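Local coordinates for flagellar hook-associated protein (PDB 4UT1) that probably serves as a structural element of the bacterial flagellum, forming the junction between the hook and the filament, at residues L92-Y96 and L611-S615; I113-T118 and L593-Y597; Y179-I183 and A210-L214; T355-V361 and G407-S413; P449-V455 and Q559-N565. One frame throughout, in Å; residues are numbered along the deposited sequence.

Contacts 1 and 2 hold the same long helix, 593-630, against the helices 80-106 and 113-129 that follow each other near the start of the modelled chain; their centres lie about 29 Å apart. Contact 3, on the same side of the chain's centre as contact 1, joins helix 134-193 to helix 201-215 beneath a small sheet. All three are helix packings without a cross-segment hydrogen bond, and contacts 2 and 3 are buried. Contacts 4 and 5 are antiparallel strand pairs in the D2-like and D3 domains, laced by backbone hydrogen bonds, each with an apolar face turned inward; the other face is rich in serines in contact 4 and mixed in contact 5.

Contact 1: residues L92-Y96 and L611-S615; sequences LSTYY and LKASS
Leu-92 opens the contact by laying its two methyl branches against helix 593-630: CD2 meets CD2 of Leu-611 at 3.9 Å, the two side chains crossing obliquely, while CD1 reaches the backbone O of Ser-614. CB of the same leucine rests on CA and CB of Ser-615. One residue on, Ser-93 offers backbone and CB rather than its hydroxyl: OG of Ser-615 packs 3.3 Å from CA of Ser-93. OG of Ser-93 is instead hydrogen-bonded to the backbone O of Ser-90 in its own helix. Tyr-95 receives Leu-611 over one ring face. CD1 of Leu-611 sits 3.4 Å from the centroid of the Tyr-95 ring, 16° off the normal, in a close CH-pi contact, with the side chains nearly at right angles. The phenol OH of Tyr-95 is hydrogen-bonded to Thr-299 of helix 287-322, which ties the ring to a third helix. In Tyr-96, chi1 of 176° swings the ring across to the partner helix, where Lys-612 runs beside it in the same direction. CA of Lys-612 lies over the ring face of Tyr-96, 3.9 Å from its centroid, and CB approaches CE1 of Tyr-96 at 3.5 Å. The extended lysine carries its aliphatic CG and CD past the phenol OH, NZ continuing beyond the ring. The helices run antiparallel at 156°, the axes of the two short segments 8.9 Å apart at closest approach, and this joining of N- and C-terminal helices is characteristic of the helical bundle of flagellar axial proteins.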
# COMPACT_ATOMS: atom_id res chain seq x y z
N LEU A 92 -25.26 -10.30 -2.30
CA LEU A 92 -24.78 -10.40 -0.91
C LEU A 92 -24.16 -11.76 -0.62
O LEU A 92 -23.15 -11.84 0.07
CB LEU A 92 -25.93 -10.14 0.07
CG LEU A 92 -26.39 -8.68 0.12
CD1 LEU A 92 -27.66 -8.52 0.94
CD2 LEU A 92 -25.26 -7.80 0.68
N SER A 93 -24.75 -12.83 -1.14
CA SER A 93 -24.24 -14.16 -0.82
C SER A 93 -22.95 -14.42 -1.58
O SER A 93 -22.05 -15.05 -1.06
CB SER A 93 -25.27 -15.25 -1.15
OG SER A 93 -25.44 -15.40 -2.54
N THR A 94 -22.87 -13.92 -2.81
CA THR A 94 -21.62 -13.99 -3.57
C THR A 94 -20.50 -13.22 -2.85
O THR A 94 -19.40 -13.73 -2.68
CB THR A 94 -21.81 -13.42 -5.00
OG1 THR A 94 -22.68 -14.30 -5.73
CG2 THR A 94 -20.49 -13.32 -5.73
N TYR A 95 -20.80 -11.99 -2.44
CA TYR A 95 -19.83 -11.14 -1.74
C TYR A 95 -19.42 -11.83 -0.43
O TYR A 95 -18.23 -11.98 -0.15
CB TYR A 95 -20.42 -9.74 -1.49
CG TYR A 95 -19.45 -8.66 -1.04
CD1 TYR A 95 -18.17 -8.98 -0.59
CD2 TYR A 95 -19.82 -7.32 -1.05
CE1 TYR A 95 -17.29 -7.98 -0.17
CE2 TYR A 95 -18.95 -6.32 -0.64
CZ TYR A 95 -17.69 -6.65 -0.21
OH TYR A 95 -16.82 -5.66 0.21
N TYR A 96 -20.41 -12.26 0.35
CA TYR A 96 -20.11 -12.96 1.60
C TYR A 96 -19.15 -14.15 1.40
O TYR A 96 -18.12 -14.26 2.08
CB TYR A 96 -21.38 -13.47 2.29
CG TYR A 96 -21.03 -14.27 3.52
CD1 TYR A 96 -20.27 -13.70 4.54
CD2 TYR A 96 -21.39 -15.60 3.65
CE1 TYR A 96 -19.91 -14.42 5.65
CE2 TYR A 96 -21.03 -16.34 4.78
CZ TYR A 96 -20.28 -15.74 5.77
OH TYR A 96 -19.91 -16.45 6.89
N LEU A 611 -21.53 -8.98 6.34
CA LEU A 611 -22.08 -9.64 5.16
C LEU A 611 -22.75 -10.95 5.55
O LEU A 611 -23.71 -11.38 4.91
CB LEU A 611 -20.98 -9.88 4.11
CG LEU A 611 -20.65 -8.63 3.29
CD1 LEU A 611 -19.41 -8.83 2.45
CD2 LEU A 611 -21.84 -8.30 2.38
N LYS A 612 -22.26 -11.59 6.60
CA LYS A 612 -22.88 -12.84 7.02
C LYS A 612 -24.33 -12.60 7.45
O LYS A 612 -25.24 -13.35 7.08
CB LYS A 612 -22.11 -13.49 8.17
CG LYS A 612 -22.69 -14.85 8.58
CD LYS A 612 -21.93 -15.45 9.78
CE LYS A 612 -22.43 -16.86 10.11
NZ LYS A 612 -21.68 -17.47 11.25
N ALA A 613 -24.54 -11.55 8.24
CA ALA A 613 -25.87 -11.24 8.73
C ALA A 613 -26.75 -10.70 7.60
O ALA A 613 -27.89 -11.13 7.43
CB ALA A 613 -25.80 -10.24 9.87
N SER A 614 -26.20 -9.77 6.81
CA SER A 614 -26.96 -9.17 5.72
C SER A 614 -27.40 -10.23 4.72
O SER A 614 -28.54 -10.23 4.25
CB SER A 614 -26.14 -8.10 5.01
OG SER A 614 -25.99 -6.97 5.84
N SER A 615 -26.48 -11.13 4.39
CA SER A 615 -26.78 -12.21 3.46
C SER A 615 -27.81 -13.18 4.03
O SER A 615 -28.76 -13.56 3.34
CB SER A 615 -25.49 -12.95 3.09
OG SER A 615 -25.75 -13.93 2.10

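Contact 2: residues I113-T118 and L593-Y597; sequences IATAIT and LTGAY. With EDO (1,2-ethanediol), chain P.
Tyr-597 carries the contact, its ring set against Ile-113 and Ala-114 at the start of helix 113-129. From CB the ring departs anti to the backbone N (chi1 -174°), which projects it toward helix 113-129. CG and CD2 come first to the methyl of Ala-114, with CD2 of Tyr-597 3.4 Å from CB of Ala-114. Above the middle of the ring stands the backbone N of Ala-114, 3.8 Å from the plane, so the beginning of the opposing helix covers this face. On the other side of the ring, CD1 meets CG2 of Ile-113, and CE1 of Tyr-597 is 3.5 Å from CB of Ile-113; the two side chains cross at about a right angle. At the tip, OH of Tyr-597 is hydrogen-bonded to O2 of a 1,2-ethanediol at 3.0 Å, either oxygen being a possible donor. This small molecule, probably from the crystallisation liquor, is also hydrogen-bonded to Tyr-600 and touches CD1 of Ile-113. One turn earlier on helix 593-630, CG2 of Thr-594 makes a van der Waals contact with the backbone O of Ala-114 at 3.6 Å. That oxygen accepts two hydrogen bonds, from N and OG1 of Thr-118, which reach it from opposite faces of its plane; OG1 of Thr-118 lies 3.1 Å from O of Ala-114. Leu-310 of helix 287-322 touches Tyr-597, and Leu-151 of helix 134-193 touches Ile-113. The result is a nearly antiparallel helix pair, at 177°, in which Ala-114 and Thr-594 face each other, CA to CA 5.1 Å, inside a multi-helix bundle.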
# COMPACT_ATOMS: atom_id res chain seq x y z
N ILE A 113 1.51 -12.52 9.68
CA ILE A 113 2.52 -11.55 9.29
C ILE A 113 2.87 -10.58 10.43
O ILE A 113 4.01 -10.16 10.56
CB ILE A 113 2.06 -10.77 8.04
CG1 ILE A 113 2.23 -11.66 6.80
CG2 ILE A 113 2.84 -9.46 7.91
CD1 ILE A 113 1.33 -11.32 5.63
N ALA A 114 1.90 -10.24 11.28
CA ALA A 114 2.20 -9.37 12.42
C ALA A 114 3.20 -10.04 13.36
O ALA A 114 4.13 -9.40 13.88
CB ALA A 114 0.92 -9.01 13.17
N THR A 115 3.04 -11.34 13.56
CA THR A 115 3.96 -12.08 14.41
C THR A 115 5.34 -12.17 13.76
O THR A 115 6.35 -12.03 14.44
CB THR A 115 3.45 -13.49 14.72
OG1 THR A 115 2.32 -13.40 15.59
CG2 THR A 115 4.54 -14.30 15.41
N ALA A 116 5.38 -12.41 12.45
CA ALA A 116 6.66 -12.48 11.74
C ALA A 116 7.41 -11.15 11.83
O ALA A 116 8.63 -11.12 11.97
CB ALA A 116 6.45 -12.86 10.27
N ILE A 117 6.68 -10.04 11.75
CA ILE A 117 7.31 -8.72 11.86
C ILE A 117 7.89 -8.54 13.27
O ILE A 117 9.07 -8.17 13.43
CB ILE A 117 6.32 -7.60 11.54
CG1 ILE A 117 5.96 -7.63 10.06
CG2 ILE A 117 6.93 -6.24 11.83
CD1 ILE A 117 4.90 -6.61 9.68
N THR A 118 7.08 -8.79 14.29
CA THR A 118 7.54 -8.68 15.68
C THR A 118 8.80 -9.52 15.93
O THR A 118 9.76 -9.05 16.56
CB THR A 118 6.45 -9.13 16.68
OG1 THR A 118 5.29 -8.32 16.51
CG2 THR A 118 6.96 -9.02 18.11
N LEU A 593 3.56 -0.78 12.40
CA LEU A 593 3.38 -1.80 11.37
C LEU A 593 2.38 -2.86 11.81
O LEU A 593 1.49 -3.24 11.04
CB LEU A 593 4.73 -2.45 11.02
CG LEU A 593 5.76 -1.55 10.35
CD1 LEU A 593 7.11 -2.24 10.25
CD2 LEU A 593 5.28 -1.15 8.98
N THR A 594 2.51 -3.35 13.04
CA THR A 594 1.64 -4.41 13.52
C THR A 594 0.26 -3.85 13.84
O THR A 594 -0.76 -4.53 13.67
CB THR A 594 2.21 -5.10 14.77
OG1 THR A 594 2.49 -4.12 15.77
CG2 THR A 594 3.49 -5.85 14.43
N GLY A 595 0.22 -2.60 14.27
CA GLY A 595 -1.04 -1.91 14.48
C GLY A 595 -1.77 -1.73 13.16
O GLY A 595 -2.99 -1.90 13.08
N ALA A 596 -1.02 -1.40 12.11
CA ALA A 596 -1.60 -1.25 10.78
C ALA A 596 -2.04 -2.61 10.24
O ALA A 596 -3.09 -2.71 9.62
CB ALA A 596 -0.60 -0.60 9.84
N TYR A 597 -1.26 -3.65 10.50
CA TYR A 597 -1.67 -5.01 10.14
C TYR A 597 -3.01 -5.40 10.77
O TYR A 597 -3.84 -6.04 10.13
CB TYR A 597 -0.62 -6.04 10.55
CG TYR A 597 -0.93 -7.44 10.07
CD1 TYR A 597 -0.68 -7.80 8.75
CD2 TYR A 597 -1.50 -8.38 10.91
CE1 TYR A 597 -0.96 -9.06 8.30
CE2 TYR A 597 -1.79 -9.66 10.46
CZ TYR A 597 -1.51 -9.99 9.15
OH TYR A 597 -1.80 -11.25 8.68
C1 EDO P . -2.05 -13.85 6.11
O1 EDO P . -0.90 -13.65 6.95
C2 EDO P . -2.18 -12.71 5.10
O2 EDO P . -2.47 -11.45 5.73

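Contact 3: residues Y179-I183 and A210-L214; sequences YTSQI and AVSKL. With EDO (1,2-ethanediol), chain E.
Tyr-179 and Lys-213 meet at a slant, the lysine chain lying over one face of the phenol ring. CB of Lys-213 stands 3.7 Å from the centroid of the Tyr-179 ring, 25° off the normal, a CH-pi contact displaced toward the rim. Its closest ring atom is CZ of Tyr-179, 3.3 Å from CB of Lys-213. CG, at the start of the lysine chain, already lies near the phenol OH, and the bends at chi2 and chi3 bring CE near it as well, NZ continuing beyond the ring. On the inner side the ring root is backed by Leu-214, whose CB faces CB of Tyr-179.

Ile-183, one turn farther along, points into the other helix between three apolar partners. Its CG1 packs 3.6 Å from CB of Ala-210. The Ile-183 side chain crosses those of Val-211 and Leu-214 at about a right angle, its CD1 meeting CG2 of Val-211 at 3.8 Å and CD2 of Leu-214 at 4.0 Å. The same CD2 of Leu-214 also receives CG2 of Thr-180, again nearly perpendicular. These inward methyls continue onto the sheet beneath: Val-240 touches Thr-180 and Ile-183, while Val-220 and Val-231 touch Leu-214. Ala-210, with its small side chain, sits where the helices come closest in the backbone register, opposite Tyr-179.

The two helices run antiparallel at 159°, the axes of the two short segments 9.4 Å apart at closest approach, one of them in a predicted coiled coil. Such an arrangement is an antiparallel helical hairpin packed against an antiparallel sheet.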
# COMPACT_ATOMS: atom_id res chain seq x y z
N TYR A 179 -29.23 -17.45 -20.81
CA TYR A 179 -30.58 -17.11 -20.37
C TYR A 179 -31.25 -16.02 -21.20
O TYR A 179 -32.45 -16.08 -21.46
CB TYR A 179 -30.56 -16.69 -18.91
CG TYR A 179 -30.34 -17.88 -17.99
CD1 TYR A 179 -31.22 -18.95 -18.00
CD2 TYR A 179 -29.26 -17.93 -17.12
CE1 TYR A 179 -31.02 -20.05 -17.17
CE2 TYR A 179 -29.06 -19.01 -16.29
CZ TYR A 179 -29.94 -20.07 -16.31
OH TYR A 179 -29.74 -21.14 -15.49
N THR A 180 -30.49 -15.01 -21.62
CA THR A 180 -31.08 -13.95 -22.43
C THR A 180 -31.51 -14.50 -23.79
O THR A 180 -32.59 -14.17 -24.27
CB THR A 180 -30.10 -12.78 -22.60
OG1 THR A 180 -28.88 -13.25 -23.20
CG2 THR A 180 -29.79 -12.15 -21.24
N SER A 181 -30.67 -15.34 -24.39
CA SER A 181 -31.03 -16.01 -25.62
C SER A 181 -32.30 -16.85 -25.44
O SER A 181 -33.17 -16.86 -26.31
CB SER A 181 -29.88 -16.90 -26.11
OG SER A 181 -30.29 -17.66 -27.23
N GLN A 182 -32.42 -17.53 -24.31
CA GLN A 182 -33.59 -18.36 -24.02
C GLN A 182 -34.86 -17.53 -23.94
O GLN A 182 -35.92 -17.92 -24.44
CB GLN A 182 -33.43 -19.13 -22.71
CG GLN A 182 -32.39 -20.20 -22.73
CD GLN A 182 -32.25 -20.86 -21.36
OE1 GLN A 182 -33.19 -20.85 -20.57
NE2 GLN A 182 -31.06 -21.39 -21.07
N ILE A 183 -34.75 -16.37 -23.29
CA ILE A 183 -35.88 -15.48 -23.10
C ILE A 183 -36.31 -14.85 -24.44
O ILE A 183 -37.51 -14.73 -24.71
CB ILE A 183 -35.54 -14.39 -22.07
CG1 ILE A 183 -35.40 -15.02 -20.67
CG2 ILE A 183 -36.61 -13.30 -22.06
CD1 ILE A 183 -34.65 -14.16 -19.66
N ALA A 210 -36.50 -18.60 -16.44
CA ALA A 210 -35.29 -18.07 -17.06
C ALA A 210 -34.95 -16.71 -16.45
O ALA A 210 -33.80 -16.45 -16.11
CB ALA A 210 -35.46 -17.96 -18.57
N VAL A 211 -35.95 -15.85 -16.31
CA VAL A 211 -35.74 -14.54 -15.71
C VAL A 211 -35.24 -14.67 -14.27
O VAL A 211 -34.39 -13.89 -13.82
CB VAL A 211 -37.02 -13.69 -15.71
CG1 VAL A 211 -36.85 -12.45 -14.84
CG2 VAL A 211 -37.40 -13.30 -17.14
N SER A 212 -35.78 -15.66 -13.56
CA SER A 212 -35.38 -15.92 -12.18
C SER A 212 -33.91 -16.25 -12.15
O SER A 212 -33.12 -15.56 -11.48
CB SER A 212 -36.19 -17.07 -11.58
OG SER A 212 -35.62 -17.50 -10.35
N LYS A 213 -33.54 -17.29 -12.88
CA LYS A 213 -32.15 -17.71 -12.98
C LYS A 213 -31.27 -16.53 -13.37
O LYS A 213 -30.22 -16.31 -12.77
CB LYS A 213 -32.00 -18.85 -14.00
CG LYS A 213 -32.87 -20.08 -13.70
CD LYS A 213 -32.72 -20.57 -12.26
CE LYS A 213 -31.37 -21.22 -12.00
NZ LYS A 213 -31.33 -21.91 -10.68
N LEU A 214 -31.70 -15.75 -14.36
CA LEU A 214 -30.95 -14.58 -14.80
C LEU A 214 -30.69 -13.54 -13.68
O LEU A 214 -29.59 -13.01 -13.56
CB LEU A 214 -31.67 -13.92 -15.98
CG LEU A 214 -31.10 -12.59 -16.50
CD1 LEU A 214 -29.65 -12.74 -16.93
CD2 LEU A 214 -31.95 -12.07 -17.65
C1 EDO E . -25.91 -15.04 -26.48
O1 EDO E . -26.42 -16.37 -26.51
C2 EDO E . -27.00 -14.02 -26.78
O2 EDO E . -27.73 -13.65 -25.61

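Contact 4: residues T355-V361 and G407-S413. With EDO (1,2-ethanediol), chain T.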
# COMPACT_ATOMS: atom_id res chain seq x y z
N THR A 355 3.73 8.73 -20.93
CA THR A 355 4.01 7.64 -20.01
C THR A 355 4.19 8.19 -18.60
O THR A 355 4.71 9.29 -18.41
CB THR A 355 5.28 6.85 -20.41
OG1 THR A 355 6.39 7.74 -20.46
CG2 THR A 355 5.10 6.19 -21.75
N LEU A 356 3.76 7.43 -17.60
CA LEU A 356 3.84 7.89 -16.23
C LEU A 356 4.69 6.94 -15.38
O LEU A 356 4.59 5.73 -15.51
CB LEU A 356 2.44 8.01 -15.63
CG LEU A 356 2.32 8.36 -14.15
CD1 LEU A 356 2.79 9.81 -13.87
CD2 LEU A 356 0.89 8.16 -13.70
N SER A 357 5.53 7.52 -14.54
CA SER A 357 6.26 6.75 -13.55
C SER A 357 5.98 7.38 -12.19
O SER A 357 5.74 8.59 -12.10
CB SER A 357 7.76 6.72 -13.86
OG SER A 357 8.31 8.02 -13.86
N VAL A 358 6.00 6.57 -11.14
CA VAL A 358 5.58 7.02 -9.82
C VAL A 358 6.56 6.54 -8.75
O VAL A 358 7.06 5.42 -8.84
CB VAL A 358 4.15 6.52 -9.47
CG1 VAL A 358 3.71 7.02 -8.12
CG2 VAL A 358 3.15 6.95 -10.56
N SER A 359 6.85 7.38 -7.77
CA SER A 359 7.62 6.93 -6.61
C SER A 359 7.02 7.51 -5.34
O SER A 359 6.09 8.32 -5.39
CB SER A 359 9.09 7.33 -6.74
OG SER A 359 9.24 8.73 -6.78
N PHE A 360 7.54 7.08 -4.19
CA PHE A 360 7.06 7.61 -2.92
C PHE A 360 7.85 8.85 -2.54
O PHE A 360 9.07 8.92 -2.72
CB PHE A 360 7.16 6.55 -1.81
CG PHE A 360 6.29 5.35 -2.06
CD1 PHE A 360 4.91 5.45 -1.94
CD2 PHE A 360 6.85 4.15 -2.44
CE1 PHE A 360 4.09 4.34 -2.18
CE2 PHE A 360 6.03 3.05 -2.71
CZ PHE A 360 4.66 3.15 -2.57
N VAL A 361 7.14 9.84 -2.01
CA VAL A 361 7.78 10.97 -1.36
C VAL A 361 8.64 10.44 -0.21
O VAL A 361 9.79 10.84 -0.01
CB VAL A 361 6.75 11.97 -0.84
CG1 VAL A 361 7.43 13.05 -0.01
CG2 VAL A 361 5.97 12.57 -2.01
N GLY A 407 1.33 11.96 -1.29
CA GLY A 407 2.39 11.06 -0.87
C GLY A 407 3.16 10.46 -2.03
O GLY A 407 4.11 9.70 -1.84
N LEU A 408 2.74 10.80 -3.25
CA LEU A 408 3.33 10.27 -4.47
C LEU A 408 4.04 11.32 -5.30
O LEU A 408 3.54 12.43 -5.47
CB LEU A 408 2.27 9.61 -5.34
CG LEU A 408 1.49 8.46 -4.71
CD1 LEU A 408 0.41 8.00 -5.68
CD2 LEU A 408 2.47 7.33 -4.37
N LYS A 409 5.18 10.94 -5.86
CA LYS A 409 5.86 11.75 -6.87
C LYS A 409 5.48 11.20 -8.23
O LYS A 409 5.75 10.04 -8.54
CB LYS A 409 7.38 11.74 -6.66
CG LYS A 409 7.84 12.41 -5.36
CD LYS A 409 9.35 12.31 -5.17
CE LYS A 409 9.80 12.88 -3.82
NZ LYS A 409 11.19 12.47 -3.48
N LEU A 410 4.86 12.04 -9.05
CA LEU A 410 4.34 11.59 -10.33
C LEU A 410 5.07 12.30 -11.47
O LEU A 410 5.10 13.53 -11.53
CB LEU A 410 2.83 11.83 -10.41
CG LEU A 410 2.00 11.13 -9.34
CD1 LEU A 410 1.24 12.13 -8.48
CD2 LEU A 410 1.04 10.12 -9.98
N SER A 411 5.68 11.51 -12.35
CA SER A 411 6.45 12.06 -13.44
C SER A 411 5.99 11.55 -14.80
O SER A 411 5.95 10.35 -15.05
CB SER A 411 7.93 11.75 -13.23
OG SER A 411 8.37 12.46 -12.09
N LEU A 412 5.66 12.48 -15.69
CA LEU A 412 5.18 12.16 -17.02
C LEU A 412 6.21 12.52 -18.08
O LEU A 412 6.95 13.48 -17.93
CB LEU A 412 3.86 12.88 -17.30
CG LEU A 412 2.71 12.44 -16.40
CD1 LEU A 412 2.04 13.64 -15.77
CD2 LEU A 412 1.70 11.60 -17.19
N SER A 413 6.26 11.74 -19.16
CA SER A 413 7.22 11.99 -20.23
C SER A 413 6.80 13.19 -21.09
O SER A 413 7.60 13.78 -21.81
CB SER A 413 7.38 10.75 -21.10
OG SER A 413 6.17 10.46 -21.76
C1 EDO T . 9.51 8.83 -11.18
O1 EDO T . 9.71 7.79 -10.23
C2 EDO T . 9.46 10.16 -10.43
O2 EDO T . 8.22 10.22 -9.71
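With chi1 of 175° and chi2 of 68°, Leu-356 brings CD1 over to the neighbouring strand, 3.7 Å from CG of Leu-412; at the same end OG1 of Thr-355 and OG of Ser-413 join in a hydrogen bond. The strands form an antiparallel ladder in the D2-like domain, with 408-412 as the central strand of a three-stranded sheet. Ser-357 with Ser-411 and Ser-359 with Lys-409 are hydrogen-bonded pairs, each joined by two N-H...O bonds. On the face of Leu-356, Val-358, Leu-410 and Leu-412, CG2 of Val-358 lies alongside CD2 of Leu-410 at 3.9 Å. Val-344 and Val-424 of the adjoining sheet cover Leu-356 and Val-358, completing an apolar layer between two sheets. At the far end, Phe-360 and Leu-408 lie side by side, CD1 to CD2 3.9 Å. On the other face a 1,2-ethanediol, probably from the crystallisation liquor, lies among Ser-357, Ser-359, Ser-411 and CB of Lys-409; its bond to OG of Ser-359 is weak. The extended Lys-409 sends CE to CA of Val-361, 3.7 Å away. The ladder closes where N of Val-361 donates to O of Gly-407 at 3.0 Å, from above the carbonyl plane.

Contact 5: residues P449-V455 and Q559-N565. With EDO (1,2-ethanediol), chain K; EDO (1,2-ethanediol), chain J.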
# COMPACT_ATOMS: atom_id res chain seq x y z
N PRO A 449 28.38 4.06 13.23
CA PRO A 449 29.58 4.50 12.51
C PRO A 449 30.45 5.45 13.35
O PRO A 449 31.64 5.61 13.08
CB PRO A 449 29.02 5.26 11.30
CG PRO A 449 27.54 4.99 11.28
CD PRO A 449 27.14 4.63 12.67
N VAL A 450 29.85 6.06 14.35
CA VAL A 450 30.54 7.09 15.14
C VAL A 450 30.84 6.64 16.57
O VAL A 450 30.13 5.84 17.16
CB VAL A 450 29.70 8.37 15.20
CG1 VAL A 450 28.51 8.17 16.10
CG2 VAL A 450 30.56 9.57 15.66
N LEU A 451 31.90 7.21 17.14
CA LEU A 451 32.19 7.01 18.54
C LEU A 451 32.67 8.33 19.16
O LEU A 451 33.63 8.94 18.69
CB LEU A 451 33.23 5.91 18.70
CG LEU A 451 33.61 5.57 20.14
CD1 LEU A 451 32.35 5.28 20.95
CD2 LEU A 451 34.53 4.37 20.13
N ALA A 452 31.95 8.79 20.18
CA ALA A 452 32.37 9.94 20.97
C ALA A 452 32.83 9.42 22.32
O ALA A 452 32.25 8.48 22.88
CB ALA A 452 31.24 10.94 21.13
N ALA A 453 33.88 10.02 22.86
CA ALA A 453 34.49 9.45 24.06
C ALA A 453 35.15 10.55 24.90
O ALA A 453 35.66 11.53 24.36
CB ALA A 453 35.51 8.40 23.67
N GLY A 454 35.11 10.38 26.21
CA GLY A 454 35.90 11.24 27.08
C GLY A 454 37.34 10.79 27.01
O GLY A 454 37.62 9.59 27.02
N VAL A 455 38.26 11.75 26.97
CA VAL A 455 39.69 11.47 26.94
C VAL A 455 40.14 11.06 28.34
O VAL A 455 39.74 11.68 29.33
CB VAL A 455 40.48 12.71 26.43
CG1 VAL A 455 41.98 12.50 26.53
CG2 VAL A 455 40.07 13.03 24.99
N GLN A 559 38.75 17.05 27.51
CA GLN A 559 38.56 16.84 26.08
C GLN A 559 37.64 15.68 25.82
O GLN A 559 37.61 14.71 26.57
CB GLN A 559 39.90 16.57 25.39
CG GLN A 559 40.98 17.64 25.62
CD GLN A 559 42.34 17.17 25.17
OE1 GLN A 559 42.74 17.40 24.03
NE2 GLN A 559 43.05 16.46 26.06
N PHE A 560 36.91 15.79 24.72
CA PHE A 560 35.96 14.77 24.29
C PHE A 560 36.15 14.58 22.79
O PHE A 560 36.19 15.56 22.04
CB PHE A 560 34.54 15.18 24.66
CG PHE A 560 34.42 15.57 26.10
CD1 PHE A 560 34.70 16.87 26.50
CD2 PHE A 560 34.13 14.62 27.07
CE1 PHE A 560 34.65 17.23 27.84
CE2 PHE A 560 34.07 14.96 28.42
CZ PHE A 560 34.34 16.28 28.80
N THR A 561 36.31 13.33 22.36
CA THR A 561 36.62 13.05 20.97
C THR A 561 35.41 12.53 20.22
O THR A 561 34.48 11.98 20.82
CB THR A 561 37.76 12.03 20.82
OG1 THR A 561 37.37 10.80 21.46
CG2 THR A 561 39.03 12.54 21.47
N ILE A 562 35.42 12.75 18.91
CA ILE A 562 34.40 12.27 17.99
C ILE A 562 35.09 11.74 16.76
O ILE A 562 35.90 12.43 16.14
CB ILE A 562 33.39 13.38 17.59
CG1 ILE A 562 32.58 13.84 18.80
CG2 ILE A 562 32.44 12.87 16.51
CD1 ILE A 562 31.80 15.12 18.54
N GLY A 563 34.79 10.51 16.37
CA GLY A 563 35.43 9.94 15.21
C GLY A 563 34.75 8.65 14.80
O GLY A 563 33.72 8.29 15.37
N ALA A 564 35.32 7.97 13.82
CA ALA A 564 34.76 6.71 13.33
C ALA A 564 34.84 5.64 14.41
O ALA A 564 35.78 5.60 15.21
CB ALA A 564 35.49 6.27 12.07
N ASN A 565 33.84 4.76 14.43
CA ASN A 565 33.76 3.71 15.44
C ASN A 565 34.62 2.50 15.07
O ASN A 565 34.67 2.09 13.91
CB ASN A 565 32.31 3.27 15.66
CG ASN A 565 32.17 2.20 16.73
OD1 ASN A 565 33.09 1.96 17.52
ND2 ASN A 565 31.00 1.58 16.79
C1 EDO K . 33.49 4.54 10.27
O1 EDO K . 32.33 5.27 10.68
C2 EDO K . 33.13 3.07 10.11
O2 EDO K . 34.31 2.34 9.77
C1 EDO J . 31.37 1.22 21.56
O1 EDO J . 31.40 2.31 22.51
C2 EDO J . 32.36 1.52 20.44
O2 EDO J . 32.79 0.30 19.83
O HOH W 1 36.22 9.02 19.57
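The 450-454 and 559-564 strands run antiparallel at 167°, the axes of the two short segments 4.6 Å apart at closest approach, with Leu-451 opposite Gly-563 and Ala-453 opposite Thr-561 as the hydrogen-bonded pairs. They form one edge of a five-stranded sheet in the D3 domain, which packs on a second sheet. The face of Ala-452, Phe-560 and Ile-562 looks inward: CB of Ala-452 meets CG1 of Ile-562 at 4.0 Å. Next to this layer, CG2 of Val-450 meets CG2 of Ile-562 at 3.9 Å. Val-548 and Ile-464 of the facing sheet close over the layer. CD2 of Phe-560 lies 3.8 Å from CA of Gly-454, where no side chain intervenes.

The other face carries Leu-451, Ala-453 and Thr-561. At one end of the ladder, CG2 of Val-455 packs between CB of Gln-559 and CG2 of Thr-561, 3.7 Å from the latter. At the other, Asn-565, its CG anti to the backbone N (chi1 -178°), brings OD1 near CD2 of Leu-451. That oxygen accepts a hydrogen bond from a 1,2-ethanediol, probably from the crystallisation liquor, while ND2 of Asn-565 is bonded to the backbone O of Ser-448. O of Pro-449 takes N of Asn-565 at 2.7 Å, the donor standing above the carbonyl plane. Between the pairs, a water donates to O of Leu-451 at 2.7 Å and is hydrogen-bonded to OG1 of Thr-561 at 2.8 Å.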